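Local coordinates for glycosyl hydrolases family 31 family protein (Aspergillus niger, PDB 6DRU), which catalyses the release of alpha-xylose from the non-reducing terminal glucose of xyloglucan oligosaccharides, as a retaining-type family 31 glycoside hydrolase, at residues V170-S174 and D398-E404; M193-G197 and Q432-L438; I394-G399 and Y439-Q444. One frame throughout, in Å; residues are numbered along the deposited sequence.

Contact 1 of 3, residues V170-S174 and D398-E404. With BGC (beta-D-glucopyranose), chain F.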
loop_
_atom_site.group_PDB
_atom_site.type_symbol
_atom_site.label_atom_id
_atom_site.label_comp_id
_atom_site.label_asym_id
_atom_site.label_seq_id
_atom_site.Cartn_x
_atom_site.Cartn_y
_atom_site.Cartn_z
ATOM N N VAL A 170 10.934 -9.520 14.914
ATOM C CA VAL A 170 10.228 -10.590 14.218
ATOM C C VAL A 170 10.688 -11.910 14.823
ATOM O O VAL A 170 11.891 -12.183 14.890
ATOM C CB VAL A 170 10.461 -10.554 12.694
ATOM C CG1 VAL A 170 11.933 -10.369 12.370
ATOM C CG2 VAL A 170 9.921 -11.819 12.043
ATOM N N ASN A 171 9.737 -12.717 15.279
ATOM C CA ASN A 171 10.058 -13.915 16.043
ATOM C C ASN A 171 10.397 -15.088 15.134
ATOM O O ASN A 171 9.777 -15.280 14.085
ATOM C CB ASN A 171 8.886 -14.292 16.949
ATOM C CG ASN A 171 8.619 -13.255 18.020
ATOM O OD1 ASN A 171 9.392 -12.313 18.194
ATOM N ND2 ASN A 171 7.520 -13.424 18.746
ATOM N N PHE A 172 11.393 -15.869 15.546
ATOM C CA PHE A 172 11.672 -17.171 14.950
ATOM C C PHE A 172 12.473 -17.989 15.958
ATOM O O PHE A 172 12.787 -17.520 17.055
ATOM C CB PHE A 172 12.386 -17.046 13.597
ATOM C CG PHE A 172 13.663 -16.253 13.637
ATOM C CD1 PHE A 172 14.858 -16.847 14.010
ATOM C CD2 PHE A 172 13.671 -14.920 13.259
ATOM C CE1 PHE A 172 16.034 -16.120 14.028
ATOM C CE2 PHE A 172 14.842 -14.186 13.276
ATOM C CZ PHE A 172 16.024 -14.786 13.662
ATOM N N ASN A 173 12.781 -19.229 15.578
ATOM C CA ASN A 173 13.412 -20.201 16.468
ATOM C C ASN A 173 14.655 -19.626 17.139
ATOM O O ASN A 173 15.606 -19.223 16.462
ATOM C CB ASN A 173 13.769 -21.461 15.675
ATOM C CG ASN A 173 13.984 -22.674 16.562
ATOM O OD1 ASN A 173 14.482 -22.560 17.682
ATOM N ND2 ASN A 173 13.608 -23.845 16.062
ATOM N N SER A 174 14.626 -19.586 18.475
ATOM C CA SER A 174 15.706 -19.149 19.371
ATOM C C SER A 174 15.865 -17.634 19.421
ATOM O O SER A 174 16.837 -17.148 20.020
ATOM C CB SER A 174 17.058 -19.768 19.003
ATOM O OG SER A 174 17.662 -19.057 17.936
ATOM N N ASP A 398 6.075 -19.294 17.492
ATOM C CA ASP A 398 6.690 -17.976 17.378
ATOM C C ASP A 398 5.742 -16.961 16.753
ATOM O O ASP A 398 5.800 -15.772 17.090
ATOM C CB ASP A 398 7.983 -18.068 16.567
ATOM C CG ASP A 398 9.055 -18.895 17.263
ATOM O OD1 ASP A 398 8.973 -20.143 17.218
ATOM O OD2 ASP A 398 9.979 -18.297 17.856
ATOM N N GLY A 399 4.871 -17.398 15.862
ATOM C CA GLY A 399 3.923 -16.510 15.226
ATOM C C GLY A 399 4.265 -16.278 13.765
ATOM O O GLY A 399 5.437 -16.233 13.368
ATOM N N GLY A 400 3.224 -16.109 12.952
ATOM C CA GLY A 400 3.394 -15.922 11.525
ATOM C C GLY A 400 3.608 -17.232 10.796
ATOM O O GLY A 400 2.647 -17.943 10.490
ATOM N N ALA A 401 4.865 -17.560 10.510
ATOM C CA ALA A 401 5.211 -18.862 9.956
ATOM C C ALA A 401 5.182 -19.902 11.076
ATOM O O ALA A 401 4.744 -19.632 12.197
ATOM C CB ALA A 401 6.565 -18.800 9.254
ATOM N N LEU A 402 5.662 -21.109 10.791
ATOM C CA LEU A 402 5.634 -22.190 11.776
ATOM C C LEU A 402 7.000 -22.319 12.451
ATOM O O LEU A 402 7.733 -23.293 12.280
ATOM C CB LEU A 402 5.198 -23.497 11.117
ATOM C CG LEU A 402 4.847 -24.643 12.069
ATOM C CD1 LEU A 402 3.965 -24.154 13.210
ATOM C CD2 LEU A 402 4.169 -25.775 11.315
ATOM N N GLY A 403 7.345 -21.284 13.218
ATOM C CA GLY A 403 8.445 -21.356 14.156
ATOM C C GLY A 403 9.818 -21.017 13.614
ATOM O O GLY A 403 10.760 -20.891 14.408
ATOM N N GLU A 404 9.975 -20.870 12.302
ATOM C CA GLU A 404 11.276 -20.613 11.707
ATOM C C GLU A 404 11.270 -19.292 10.950
ATOM O O GLU A 404 10.217 -18.720 10.653
ATOM C CB GLU A 404 11.691 -21.750 10.764
ATOM C CG GLU A 404 11.651 -23.129 11.398
ATOM C CD GLU A 404 12.819 -23.376 12.333
ATOM O OE1 GLU A 404 13.750 -22.544 12.360
ATOM O OE2 GLU A 404 12.803 -24.404 13.043
HETATM C C2 BGC F . 13.824 -28.055 10.743
HETATM C C3 BGC F . 12.981 -26.939 11.253
HETATM C C4 BGC F . 11.843 -27.503 12.124
HETATM C C5 BGC F . 12.398 -28.432 13.167
HETATM C C6 BGC F . 11.255 -29.082 13.935
HETATM C C1 BGC F . 14.307 -28.851 11.928
HETATM O O2 BGC F . 14.952 -27.540 10.001
HETATM O O3 BGC F . 12.456 -26.242 10.182
HETATM O O4 BGC F . 11.166 -26.446 12.765
HETATM O O5 BGC F . 13.170 -29.447 12.557
HETATM O O6 BGC F . 11.729 -30.229 14.608
HETATM O O HOH W 1 11.554 -19.755 19.285
#
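The amide of Asn173 and the carboxylate of Glu404 lie side by side and point the same way, their planes turned 39° apart. ND2 of Asn173 reaches OE2 of Glu404 at 3.2 Å; the acceptor lies nearly in the amide plane, whereas the donor comes to OE2 from above the carboxylate plane. The same OE2 takes a bond from O4 of the bound glucose, 2.6 Å away, so two donors grip one oxygen. At the other corner, OE1 forms a salt bridge with Lys119 of a second subunit, which would help to hold the carboxylate in its rotation. Asn173 swings its CG anti to the backbone N (chi1 -161°), and its OD1 accepts a bond from the backbone N of Asp487, the annotated proton donor. The amide thus spans from the glucose-binding Glu404 to the backbone of Asp487.

Backbone bonding between the segments is weak. Asn173 N meets Gly403 O at 2.9 Å in a strongly bent bond, and CB of Phe172 rests 3.6 Å from C of Glu404. Further along, ND2 of Asn171 makes a weak bond to Asp398 O. OD2 of Asp398 comes close to Phe172 O, another acceptor, without a bond; a water links OD2 to Ser174 N, and OD1 is in a salt bridge with Arg470, a residue of the xylose pocket. The ring of Phe172 leads away from Glu404 and stacks on Tyr175.

Here the 170-174 loop, between strands 166-168 and 176-183 of the N-terminal beta domain, dips onto the TIM barrel. It lands on the loop that follows barrel strand 391-394, where Leu402 is packed against strands 319-328, 355-357 and 360-364.

Contact 2 of 3, residues M193-G197 and Q432-L438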
loop_
_atom_site.group_PDB
_atom_site.type_symbol
_atom_site.label_atom_id
_atom_site.label_comp_id
_atom_site.label_asym_id
_atom_site.label_seq_id
_atom_site.Cartn_x
_atom_site.Cartn_y
_atom_site.Cartn_z
ATOM N N MET A 193 4.461 -1.999 22.742
ATOM C CA MET A 193 3.884 -2.075 21.408
ATOM C C MET A 193 3.873 -3.526 20.938
ATOM O O MET A 193 4.904 -4.214 21.039
ATOM C CB MET A 193 4.671 -1.206 20.421
ATOM C CG MET A 193 4.816 0.247 20.840
ATOM S SD MET A 193 3.341 1.219 20.492
ATOM C CE MET A 193 3.547 1.511 18.738
ATOM N N PRO A 194 2.743 -4.024 20.435
ATOM C CA PRO A 194 2.697 -5.382 19.877
ATOM C C PRO A 194 3.069 -5.479 18.405
ATOM O O PRO A 194 3.061 -6.588 17.859
ATOM C CB PRO A 194 1.226 -5.762 20.081
ATOM C CG PRO A 194 0.505 -4.471 19.907
ATOM C CD PRO A 194 1.411 -3.395 20.459
ATOM N N ALA A 195 3.393 -4.366 17.755
ATOM C CA ALA A 195 3.693 -4.382 16.333
ATOM C C ALA A 195 5.124 -4.837 16.079
ATOM O O ALA A 195 6.031 -4.589 16.878
ATOM C CB ALA A 195 3.475 -2.995 15.723
ATOM N N GLU A 196 5.318 -5.514 14.952
ATOM C CA GLU A 196 6.666 -5.823 14.506
ATOM C C GLU A 196 7.395 -4.538 14.133
ATOM O O GLU A 196 6.785 -3.523 13.785
ATOM C CB GLU A 196 6.637 -6.780 13.315
ATOM C CG GLU A 196 6.154 -8.179 13.655
ATOM C CD GLU A 196 6.414 -9.176 12.540
ATOM O OE1 GLU A 196 6.689 -8.742 11.403
ATOM O OE2 GLU A 196 6.345 -10.396 12.802
ATOM N N GLY A 197 8.719 -4.585 14.212
ATOM C CA GLY A 197 9.498 -3.401 13.923
ATOM C C GLY A 197 10.996 -3.581 14.032
ATOM O O GLY A 197 11.568 -4.508 13.451
ATOM N N GLN A 432 -0.134 -9.506 11.323
ATOM C CA GLN A 432 1.184 -9.880 11.825
ATOM C C GLN A 432 2.070 -8.654 12.018
ATOM O O GLN A 432 2.847 -8.586 12.976
ATOM C CB GLN A 432 1.843 -10.878 10.872
ATOM C CG GLN A 432 3.235 -11.316 11.292
ATOM C CD GLN A 432 3.226 -12.171 12.543
ATOM O OE1 GLN A 432 2.220 -12.796 12.873
ATOM N NE2 GLN A 432 4.350 -12.201 13.247
ATOM N N LEU A 433 1.964 -7.670 11.121
ATOM C CA LEU A 433 2.802 -6.480 11.232
ATOM C C LEU A 433 2.350 -5.556 12.357
ATOM O O LEU A 433 3.164 -4.798 12.895
ATOM C CB LEU A 433 2.818 -5.722 9.905
ATOM C CG LEU A 433 3.582 -6.411 8.774
ATOM C CD1 LEU A 433 3.809 -5.460 7.610
ATOM C CD2 LEU A 433 4.899 -6.961 9.290
ATOM N N SER A 434 1.069 -5.596 12.725
ATOM C CA SER A 434 0.533 -4.661 13.707
ATOM C C SER A 434 0.416 -5.237 15.112
ATOM O O SER A 434 0.397 -4.465 16.076
ATOM C CB SER A 434 -0.846 -4.158 13.262
ATOM O OG SER A 434 -1.764 -5.230 13.127
ATOM N N VAL A 435 0.340 -6.560 15.257
ATOM C CA VAL A 435 0.047 -7.166 16.551
ATOM C C VAL A 435 0.768 -8.505 16.675
ATOM O O VAL A 435 0.555 -9.254 17.636
ATOM C CB VAL A 435 -1.478 -7.313 16.742
ATOM C CG1 VAL A 435 -2.004 -8.564 16.050
ATOM C CG2 VAL A 435 -1.849 -7.299 18.219
ATOM N N GLY A 436 1.649 -8.802 15.712
ATOM C CA GLY A 436 2.252 -10.126 15.634
ATOM C C GLY A 436 3.019 -10.539 16.875
ATOM O O GLY A 436 3.027 -11.718 17.238
ATOM N N LYS A 437 3.680 -9.588 17.540
ATOM C CA LYS A 437 4.455 -9.917 18.731
ATOM C C LYS A 437 3.591 -10.463 19.859
ATOM O O LYS A 437 4.136 -10.994 20.833
ATOM C CB LYS A 437 5.226 -8.688 19.216
ATOM C CG LYS A 437 6.016 -7.982 18.126
ATOM C CD LYS A 437 7.129 -8.866 17.588
ATOM C CE LYS A 437 8.347 -8.837 18.495
ATOM N NZ LYS A 437 8.880 -10.200 18.764
ATOM N N LEU A 438 2.266 -10.343 19.753
ATOM C CA LEU A 438 1.357 -10.846 20.774
ATOM C C LEU A 438 1.148 -12.353 20.689
ATOM O O LEU A 438 0.786 -12.967 21.698
ATOM C CB LEU A 438 0.008 -10.122 20.660
ATOM C CG LEU A 438 -1.224 -10.664 21.393
ATOM C CD1 LEU A 438 -1.055 -10.562 22.899
ATOM C CD2 LEU A 438 -2.480 -9.938 20.943
#
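Glu196 reaches across Gln432 and Leu433 at the start of helix 432-435. Its CB lies 4.0 Å from Leu433 O, the oxygen that also takes a weak bond from Glu196 N. CG comes next: it is 3.4 Å from Gln432 O, while CD of Lys437 lies 4.1 Å from CG of Glu196. The chain stays extended beyond CG (chi2 -168°), which brings the carboxylate to the Gln432 amide, with CD still 3.6 Å from Gln432 O. There OE1 touches CD2 of Leu433, and OE2 takes a bond from NE2 of Gln432 at 2.7 Å. Its N-H...O angle is 161°, and the donor stands above the carboxylate plane, the amide being turned 79° against it. Gln432 keeps its other end fixed through OE1, bonded to the hydroxyl of Tyr427.

The loop joins strands 187-191 and 197-201 of the N-terminal beta domain, and helix 432-435 belongs to the long excursion of the TIM barrel between strand 391-394 and helix 439-455, so this is an interface between the two domains.

Nearer the start of the loop, Lys437 N bonds to Pro194 O at 3.1 Å. The proline ring lays CB against CG2 of Val435 at 3.9 Å. CG of Lys437 lies 3.6 Å from Ala195 O, and the bent chain then leads away to put NZ on Pro177 O.

Contact 3 of 3, residues I394-G399 and Y439-Q444. With XYS (alpha-D-xylopyranose), chain N; BGC (beta-D-glucopyranose), chain F.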
loop_
_atom_site.group_PDB
_atom_site.type_symbol
_atom_site.label_atom_id
_atom_site.label_comp_id
_atom_site.label_asym_id
_atom_site.label_seq_id
_atom_site.Cartn_x
_atom_site.Cartn_y
_atom_site.Cartn_z
ATOM N N ILE A 394 4.316 -26.072 24.706
ATOM C CA ILE A 394 3.763 -25.287 23.602
ATOM C C ILE A 394 4.928 -24.863 22.714
ATOM O O ILE A 394 5.514 -23.791 22.871
ATOM C CB ILE A 394 2.934 -24.109 24.096
ATOM C CG1 ILE A 394 3.551 -23.513 25.365
ATOM C CG2 ILE A 394 1.524 -24.576 24.328
ATOM C CD1 ILE A 394 2.827 -22.288 25.886
ATOM N N ASP A 395 5.247 -25.718 21.755
ATOM C CA ASP A 395 6.417 -25.579 20.908
ATOM C C ASP A 395 6.035 -24.937 19.579
ATOM O O ASP A 395 4.890 -25.034 19.130
ATOM C CB ASP A 395 7.048 -26.955 20.681
ATOM C CG ASP A 395 8.317 -26.897 19.865
ATOM O OD1 ASP A 395 8.494 -27.782 19.001
ATOM O OD2 ASP A 395 9.120 -25.962 20.066
ATOM N N GLN A 396 7.007 -24.257 18.967
ATOM C CA GLN A 396 6.893 -23.772 17.590
ATOM C C GLN A 396 5.750 -22.774 17.423
ATOM O O GLN A 396 5.053 -22.767 16.406
ATOM C CB GLN A 396 6.740 -24.938 16.612
ATOM C CG GLN A 396 8.023 -25.702 16.400
ATOM C CD GLN A 396 8.697 -25.339 15.100
ATOM O OE1 GLN A 396 8.071 -25.350 14.044
ATOM N NE2 GLN A 396 9.981 -25.010 15.168
ATOM N N ALA A 397 5.558 -21.917 18.423
ATOM C CA ALA A 397 4.498 -20.916 18.407
ATOM C C ALA A 397 5.068 -19.500 18.345
ATOM O O ALA A 397 4.607 -18.596 19.045
ATOM C CB ALA A 397 3.591 -21.072 19.622
ATOM N N ASP A 398 6.075 -19.294 17.492
ATOM C CA ASP A 398 6.690 -17.976 17.378
ATOM C C ASP A 398 5.742 -16.961 16.753
ATOM O O ASP A 398 5.800 -15.772 17.090
ATOM C CB ASP A 398 7.983 -18.068 16.567
ATOM C CG ASP A 398 9.055 -18.895 17.263
ATOM O OD1 ASP A 398 8.973 -20.143 17.218
ATOM O OD2 ASP A 398 9.979 -18.297 17.856
ATOM N N GLY A 399 4.871 -17.398 15.862
ATOM C CA GLY A 399 3.923 -16.510 15.226
ATOM C C GLY A 399 4.265 -16.278 13.765
ATOM O O GLY A 399 5.437 -16.233 13.368
ATOM N N TYR A 439 1.393 -12.959 19.523
ATOM C CA TYR A 439 0.986 -14.347 19.303
ATOM C C TYR A 439 1.554 -15.321 20.331
ATOM O O TYR A 439 0.762 -16.056 20.947
ATOM C CB TYR A 439 1.344 -14.774 17.874
ATOM C CG TYR A 439 0.763 -16.116 17.492
ATOM C CD1 TYR A 439 1.461 -17.294 17.730
ATOM C CD2 TYR A 439 -0.488 -16.205 16.900
ATOM C CE1 TYR A 439 0.928 -18.521 17.385
ATOM C CE2 TYR A 439 -1.028 -17.427 16.550
ATOM C CZ TYR A 439 -0.316 -18.582 16.795
ATOM O OH TYR A 439 -0.854 -19.800 16.448
ATOM N N PRO A 440 2.872 -15.402 20.566
ATOM C CA PRO A 440 3.350 -16.355 21.581
ATOM C C PRO A 440 2.940 -15.974 22.990
ATOM O O PRO A 440 2.738 -16.861 23.830
ATOM C CB PRO A 440 4.872 -16.321 21.404
ATOM C CG PRO A 440 5.146 -14.960 20.881
ATOM C CD PRO A 440 3.986 -14.628 19.985
ATOM N N TRP A 441 2.814 -14.677 23.273
ATOM C CA TRP A 441 2.339 -14.235 24.579
ATOM C C TRP A 441 0.912 -14.708 24.827
ATOM O O TRP A 441 0.589 -15.192 25.919
ATOM C CB TRP A 441 2.433 -12.710 24.659
ATOM C CG TRP A 441 2.222 -12.116 26.017
ATOM C CD1 TRP A 441 3.187 -11.746 26.906
ATOM C CD2 TRP A 441 0.967 -11.794 26.629
ATOM N NE1 TRP A 441 2.612 -11.221 28.039
ATOM C CE2 TRP A 441 1.250 -11.240 27.894
ATOM C CE3 TRP A 441 -0.368 -11.925 26.234
ATOM C CZ2 TRP A 441 0.248 -10.819 28.765
ATOM C CZ3 TRP A 441 -1.362 -11.506 27.100
ATOM C CH2 TRP A 441 -1.048 -10.960 28.351
ATOM N N ALA A 442 0.047 -14.589 23.819
ATOM C CA ALA A 442 -1.323 -15.069 23.951
ATOM C C ALA A 442 -1.404 -16.588 23.940
ATOM O O ALA A 442 -2.377 -17.146 24.459
ATOM C CB ALA A 442 -2.195 -14.493 22.835
ATOM N N HIS A 443 -0.412 -17.266 23.358
ATOM C CA HIS A 443 -0.387 -18.724 23.413
ATOM C C HIS A 443 -0.073 -19.211 24.823
ATOM O O HIS A 443 -0.703 -20.155 25.313
ATOM C CB HIS A 443 0.626 -19.271 22.407
ATOM C CG HIS A 443 0.461 -20.730 22.114
ATOM N ND1 HIS A 443 -0.765 -21.304 21.862
ATOM C CD2 HIS A 443 1.369 -21.730 22.023
ATOM C CE1 HIS A 443 -0.607 -22.595 21.632
ATOM N NE2 HIS A 443 0.679 -22.878 21.720
ATOM N N GLN A 444 0.905 -18.585 25.488
ATOM C CA GLN A 444 1.122 -18.855 26.905
ATOM C C GLN A 444 -0.137 -18.564 27.708
ATOM O O GLN A 444 -0.508 -19.333 28.604
ATOM C CB GLN A 444 2.284 -18.014 27.436
ATOM C CG GLN A 444 3.616 -18.247 26.753
ATOM C CD GLN A 444 4.717 -17.382 27.337
ATOM O OE1 GLN A 444 4.843 -16.205 27.002
ATOM N NE2 GLN A 444 5.515 -17.961 28.224
HETATM C C1 XYS N . 11.181 -28.175 17.697
HETATM C C2 XYS N . 11.575 -27.984 19.144
HETATM C C3 XYS N . 12.238 -29.247 19.645
HETATM C C4 XYS N . 11.337 -30.434 19.381
HETATM C C5 XYS N . 10.927 -30.439 17.924
HETATM O O1 XYS N . 12.330 -28.463 16.935
HETATM O O2 XYS N . 12.464 -26.898 19.254
HETATM O O3 XYS N . 12.483 -29.139 21.028
HETATM O O4 XYS N . 12.032 -31.623 19.675
HETATM O O5 XYS N . 10.261 -29.237 17.604
HETATM C C2 BGC F . 13.824 -28.055 10.743
HETATM C C3 BGC F . 12.981 -26.939 11.253
HETATM C C4 BGC F . 11.843 -27.503 12.124
HETATM C C5 BGC F . 12.398 -28.432 13.167
HETATM C C6 BGC F . 11.255 -29.082 13.935
HETATM C C1 BGC F . 14.307 -28.851 11.928
HETATM O O2 BGC F . 14.952 -27.540 10.001
HETATM O O3 BGC F . 12.456 -26.242 10.182
HETATM O O4 BGC F . 11.166 -26.446 12.765
HETATM O O5 BGC F . 13.170 -29.447 12.557
HETATM O O6 BGC F . 11.729 -30.229 14.608
HETATM O O HOH W 2 2.361 -24.688 20.670
#
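Ala397 and Ile394 pack on the His443 ring, yet no hydrogen bond joins the two segments directly, and a water carries the polar link. The segments belong to a beta-alpha-beta unit of the TIM barrel: strand 391-394 ends in the catalytic loop, helix 439-455 packs behind it, and the chain returns in parallel strand 467-469. CB of Ala397 lies 3.3 Å from CD2 of His443, and CG2 of Ile394 approaches NE2 of the same ring, both obliquely. A chi1 of -164° swings the His443 ring away from its own backbone N, toward the loop, and ND1 is tied to the hydroxyl of Tyr365. The water joins NE2, 2.7 Å away, to Asp395 O, the backbone of the catalytic residue. Asp395 itself turns away from the helix, OD1 lying 2.7 Å from O5 of the bound xylose. Gly399 allows close approach, its CA 3.6 Å from CD1 of Tyr439. Pro440 CB packs on Ala397 O, and that oxygen also lies at the edge of the Tyr439 ring, 3.6 Å from CD1.

In the fold
Contacts 1 and 3 are fully buried, while contact 2 reaches nearer the surface. Contact 3 lies wholly within the TIM barrel, whereas contacts 1 and 2 press loops of the N-terminal beta domain onto it; both of these also touch neighbouring subunits, and no other chain touches contact 3. Contacts 1 and 3 share Asp398 and Gly399, so one catalytic loop is backed by a helix and met by the 170-174 loop. The chemistry follows: a carboxylate that bonds glucose, an amide beside it and an aspartate paired with arginine in contact 1, backbone bonds plus one carboxylate-amide bond in contact 2, and mostly van der Waals packing with one bridging water in contact 3.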